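Local coordinates for protein 1-deoxy-D-xylulose 5-phosphate reductoisomerase (PDB 1R0K) that catalyses the NADPH-dependent rearrangement and reduction of 1-deoxy-D-xylulose 5-phosphate to 2-C-methyl-D-erythritol 4-phosphate, a divalent-metal-requiring step of isoprenoid biosynthesis, at residues Ser176-Met188 with Asp296-Leu308. Residues are numbered along the deposited sequence; the frame is centred on the assembly and turned at random.
Sequences SGGPFRTTSLAEM and DFEAPDYERFPAL
The backbones of Leu185 and Arg304 come within 5.6 Å of each other (CA to CA), whereas those of Arg181 and Asp301 stay 8.8 Å apart, in a contact between two largely irregular segments. Arg304 makes the largest single contribution. Its chain, bent at chi3 (53°), lays the guanidinium edge against the carbonyls of Arg181 and Thr183, in and at the end of the type I turn Phe180-Thr183. NE (2.8 Å) and NH2 (2.7 Å) of Arg304 both grip Thr183 O, side-on and from the same face of that carbonyl. Arg304 NH2 also gives a nearly straight bond of 2.6 Å to Arg181 O, entering well above the peptide plane although the oxygen lies in the guanidinium plane. Three bonds to two carbonyls thus fix the rotation of the group. A long, weak salt bridge from Arg304 NH1 to Asp301 OD2 joins in, while Asp301 OD1 accepts from Arg304 N in an Asx motif.

Next to helix 185-188, N-capped by Ser184, the contact is van der Waals: Leu185 CG lies against Arg304 CA and CG, and Met188 CE reaches Arg304 O at 3.5 Å. Met188 SD meets the Phe305 ring obliquely, a Met-aromatic contact, and the edge of that ring faces Phe180 O, with CZ 3.4 Å from the oxygen. Toward the other end, Arg181 NH1 forms a salt bridge with Glu298 OE1 (2.8 Å) on the syn side of the carboxylate but tilted out of its plane and bent (132°), the guanidinium and carboxylate standing almost perpendicular.

The loop following strand 168-175, which begins with the predicted substrate-binding Ser176, is thereby joined to the connection from strand 294-296 to helix 307-317. Strand 236-240 lies against Arg181 and Glu298, and helix 206-214 packs on Pro179 and Phe180.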
# COMPACT_ATOMS: atom_id res chain seq x y z
N SER B 176 -6.73 17.02 2.22
CA SER B 176 -7.97 17.37 1.54
C SER B 176 -7.83 18.76 0.97
O SER B 176 -8.40 19.08 -0.08
CB SER B 176 -9.14 17.36 2.52
OG SER B 176 -9.01 18.42 3.46
N GLY B 177 -7.07 19.61 1.66
CA GLY B 177 -6.89 20.98 1.21
C GLY B 177 -7.77 21.91 2.01
O GLY B 177 -7.65 23.14 1.93
N GLY B 178 -8.67 21.33 2.80
CA GLY B 178 -9.56 22.12 3.62
C GLY B 178 -10.69 22.77 2.84
O GLY B 178 -10.76 22.64 1.62
N PRO B 179 -11.60 23.48 3.52
CA PRO B 179 -12.73 24.14 2.86
C PRO B 179 -12.34 25.28 1.92
O PRO B 179 -13.13 25.66 1.05
CB PRO B 179 -13.58 24.62 4.04
CG PRO B 179 -12.55 24.92 5.08
CD PRO B 179 -11.62 23.73 4.98
N PHE B 180 -11.14 25.83 2.07
CA PHE B 180 -10.71 26.93 1.21
C PHE B 180 -9.63 26.54 0.22
O PHE B 180 -8.84 27.38 -0.21
CB PHE B 180 -10.23 28.10 2.07
CG PHE B 180 -11.27 28.60 3.02
CD1 PHE B 180 -12.55 28.90 2.57
CD2 PHE B 180 -11.00 28.73 4.37
CE1 PHE B 180 -13.54 29.33 3.45
CE2 PHE B 180 -11.98 29.16 5.26
CZ PHE B 180 -13.26 29.46 4.79
N ARG B 181 -9.62 25.27 -0.16
CA ARG B 181 -8.64 24.74 -1.10
C ARG B 181 -8.53 25.56 -2.38
O ARG B 181 -7.44 25.72 -2.93
CB ARG B 181 -8.99 23.29 -1.47
CG ARG B 181 -8.11 22.69 -2.57
CD ARG B 181 -8.49 21.24 -2.85
NE ARG B 181 -9.89 21.10 -3.27
CZ ARG B 181 -10.31 21.18 -4.53
NH1 ARG B 181 -9.46 21.41 -5.52
NH2 ARG B 181 -11.60 21.03 -4.80
N THR B 182 -9.66 26.08 -2.87
CA THR B 182 -9.64 26.85 -4.11
C THR B 182 -9.90 28.34 -3.90
O THR B 182 -10.12 29.08 -4.87
CB THR B 182 -10.68 26.32 -5.10
OG1 THR B 182 -11.99 26.53 -4.56
CG2 THR B 182 -10.47 24.84 -5.35
N THR B 183 -9.87 28.78 -2.65
CA THR B 183 -10.11 30.18 -2.28
C THR B 183 -8.83 31.00 -2.33
O THR B 183 -7.78 30.56 -1.86
CB THR B 183 -10.69 30.27 -0.86
OG1 THR B 183 -11.84 29.43 -0.75
CG2 THR B 183 -11.07 31.71 -0.53
N SER B 184 -8.91 32.20 -2.90
CA SER B 184 -7.76 33.08 -3.01
C SER B 184 -7.42 33.71 -1.66
O SER B 184 -8.27 33.77 -0.77
CB SER B 184 -8.05 34.21 -4.00
OG SER B 184 -9.02 35.09 -3.47
N LEU B 185 -6.19 34.19 -1.53
CA LEU B 185 -5.76 34.85 -0.31
C LEU B 185 -6.64 36.06 -0.08
O LEU B 185 -7.01 36.36 1.05
CB LEU B 185 -4.31 35.31 -0.42
CG LEU B 185 -3.21 34.42 0.15
CD1 LEU B 185 -1.86 35.00 -0.25
CD2 LEU B 185 -3.34 34.33 1.66
N ALA B 186 -6.98 36.75 -1.16
CA ALA B 186 -7.81 37.95 -1.06
C ALA B 186 -9.16 37.63 -0.45
O ALA B 186 -9.64 38.37 0.41
CB ALA B 186 -7.99 38.58 -2.44
N GLU B 187 -9.79 36.54 -0.87
CA GLU B 187 -11.09 36.22 -0.29
C GLU B 187 -10.89 35.72 1.14
O GLU B 187 -11.64 36.10 2.04
CB GLU B 187 -11.83 35.15 -1.09
CG GLU B 187 -13.31 35.06 -0.69
CD GLU B 187 -14.04 33.87 -1.29
OE1 GLU B 187 -13.63 33.39 -2.36
OE2 GLU B 187 -15.05 33.44 -0.69
N MET B 188 -9.88 34.89 1.36
CA MET B 188 -9.63 34.36 2.70
C MET B 188 -9.51 35.49 3.72
O MET B 188 -9.90 35.34 4.87
CB MET B 188 -8.38 33.48 2.71
CG MET B 188 -8.60 32.09 2.13
SD MET B 188 -7.27 30.90 2.47
CE MET B 188 -6.17 31.23 1.11
N ASP B 296 -8.83 13.10 -7.36
CA ASP B 296 -8.11 14.27 -7.84
C ASP B 296 -6.86 14.55 -7.02
O ASP B 296 -6.82 14.27 -5.83
CB ASP B 296 -9.01 15.50 -7.78
CG ASP B 296 -10.19 15.39 -8.72
OD1 ASP B 296 -9.95 15.31 -9.94
OD2 ASP B 296 -11.34 15.39 -8.22
N PHE B 297 -5.84 15.10 -7.68
CA PHE B 297 -4.59 15.43 -7.01
C PHE B 297 -4.04 16.75 -7.54
O PHE B 297 -4.13 17.03 -8.74
CB PHE B 297 -3.54 14.33 -7.23
CG PHE B 297 -4.01 12.96 -6.85
CD1 PHE B 297 -4.67 12.16 -7.79
CD2 PHE B 297 -3.83 12.48 -5.56
CE1 PHE B 297 -5.14 10.90 -7.44
CE2 PHE B 297 -4.29 11.21 -5.20
CZ PHE B 297 -4.94 10.42 -6.14
N GLU B 298 -3.47 17.56 -6.66
CA GLU B 298 -2.90 18.84 -7.05
C GLU B 298 -1.82 19.24 -6.04
O GLU B 298 -1.78 18.72 -4.93
CB GLU B 298 -3.99 19.92 -7.11
CG GLU B 298 -4.59 20.28 -5.76
CD GLU B 298 -5.71 21.30 -5.86
OE1 GLU B 298 -6.80 20.95 -6.33
OE2 GLU B 298 -5.49 22.46 -5.47
N ALA B 299 -0.95 20.16 -6.44
CA ALA B 299 0.12 20.60 -5.56
C ALA B 299 -0.40 21.51 -4.47
O ALA B 299 -1.36 22.25 -4.67
CB ALA B 299 1.20 21.32 -6.37
N PRO B 300 0.21 21.46 -3.29
CA PRO B 300 -0.26 22.34 -2.22
C PRO B 300 0.20 23.76 -2.58
O PRO B 300 1.14 23.93 -3.36
CB PRO B 300 0.44 21.79 -0.99
CG PRO B 300 1.75 21.30 -1.55
CD PRO B 300 1.31 20.60 -2.81
N ASP B 301 -0.46 24.77 -2.04
CA ASP B 301 -0.08 26.14 -2.33
C ASP B 301 0.52 26.76 -1.07
O ASP B 301 -0.21 27.21 -0.19
CB ASP B 301 -1.30 26.95 -2.78
CG ASP B 301 -0.92 28.31 -3.32
OD1 ASP B 301 0.03 28.92 -2.80
OD2 ASP B 301 -1.59 28.78 -4.27
N TYR B 302 1.84 26.79 -0.99
CA TYR B 302 2.53 27.34 0.17
C TYR B 302 2.32 28.85 0.32
O TYR B 302 2.44 29.39 1.42
CB TYR B 302 4.02 27.00 0.10
CG TYR B 302 4.29 25.54 0.41
CD1 TYR B 302 4.45 25.11 1.73
CD2 TYR B 302 4.32 24.58 -0.60
CE1 TYR B 302 4.63 23.76 2.03
CE2 TYR B 302 4.50 23.22 -0.31
CZ TYR B 302 4.65 22.82 1.01
OH TYR B 302 4.83 21.49 1.32
N GLU B 303 1.99 29.51 -0.77
CA GLU B 303 1.74 30.95 -0.74
C GLU B 303 0.41 31.25 -0.06
O GLU B 303 0.32 32.12 0.80
CB GLU B 303 1.73 31.52 -2.15
CG GLU B 303 3.11 31.72 -2.74
CD GLU B 303 3.92 32.73 -1.94
OE1 GLU B 303 3.45 33.88 -1.79
OE2 GLU B 303 5.02 32.37 -1.45
N ARG B 304 -0.62 30.51 -0.44
CA ARG B 304 -1.95 30.72 0.13
C ARG B 304 -2.12 30.11 1.53
O ARG B 304 -3.00 30.53 2.28
CB ARG B 304 -3.01 30.18 -0.83
CG ARG B 304 -3.18 31.08 -2.06
CD ARG B 304 -3.92 30.38 -3.20
NE ARG B 304 -5.19 29.83 -2.76
CZ ARG B 304 -5.50 28.54 -2.81
NH1 ARG B 304 -4.63 27.66 -3.28
NH2 ARG B 304 -6.69 28.13 -2.39
N PHE B 305 -1.28 29.14 1.87
CA PHE B 305 -1.37 28.52 3.19
C PHE B 305 0.00 28.53 3.87
O PHE B 305 0.65 27.50 4.02
CB PHE B 305 -1.92 27.09 3.05
CG PHE B 305 -3.26 27.04 2.37
CD1 PHE B 305 -3.36 26.86 1.00
CD2 PHE B 305 -4.42 27.24 3.11
CE1 PHE B 305 -4.60 26.89 0.36
CE2 PHE B 305 -5.68 27.28 2.48
CZ PHE B 305 -5.76 27.10 1.10
N PRO B 306 0.45 29.73 4.31
CA PRO B 306 1.74 29.90 4.99
C PRO B 306 1.96 29.03 6.22
O PRO B 306 3.10 28.84 6.66
CB PRO B 306 1.78 31.40 5.30
CG PRO B 306 0.32 31.77 5.41
CD PRO B 306 -0.30 31.00 4.27
N ALA B 307 0.89 28.50 6.79
CA ALA B 307 1.02 27.64 7.96
C ALA B 307 1.89 26.44 7.60
O ALA B 307 2.60 25.90 8.46
CB ALA B 307 -0.36 27.17 8.44
N LEU B 308 1.84 26.02 6.34
CA LEU B 308 2.63 24.88 5.90
C LEU B 308 4.11 25.22 5.98
O LEU B 308 4.92 24.40 6.40
CB LEU B 308 2.25 24.46 4.47
CG LEU B 308 0.83 23.91 4.29
CD1 LEU B 308 0.62 23.50 2.83
CD2 LEU B 308 0.61 22.72 5.22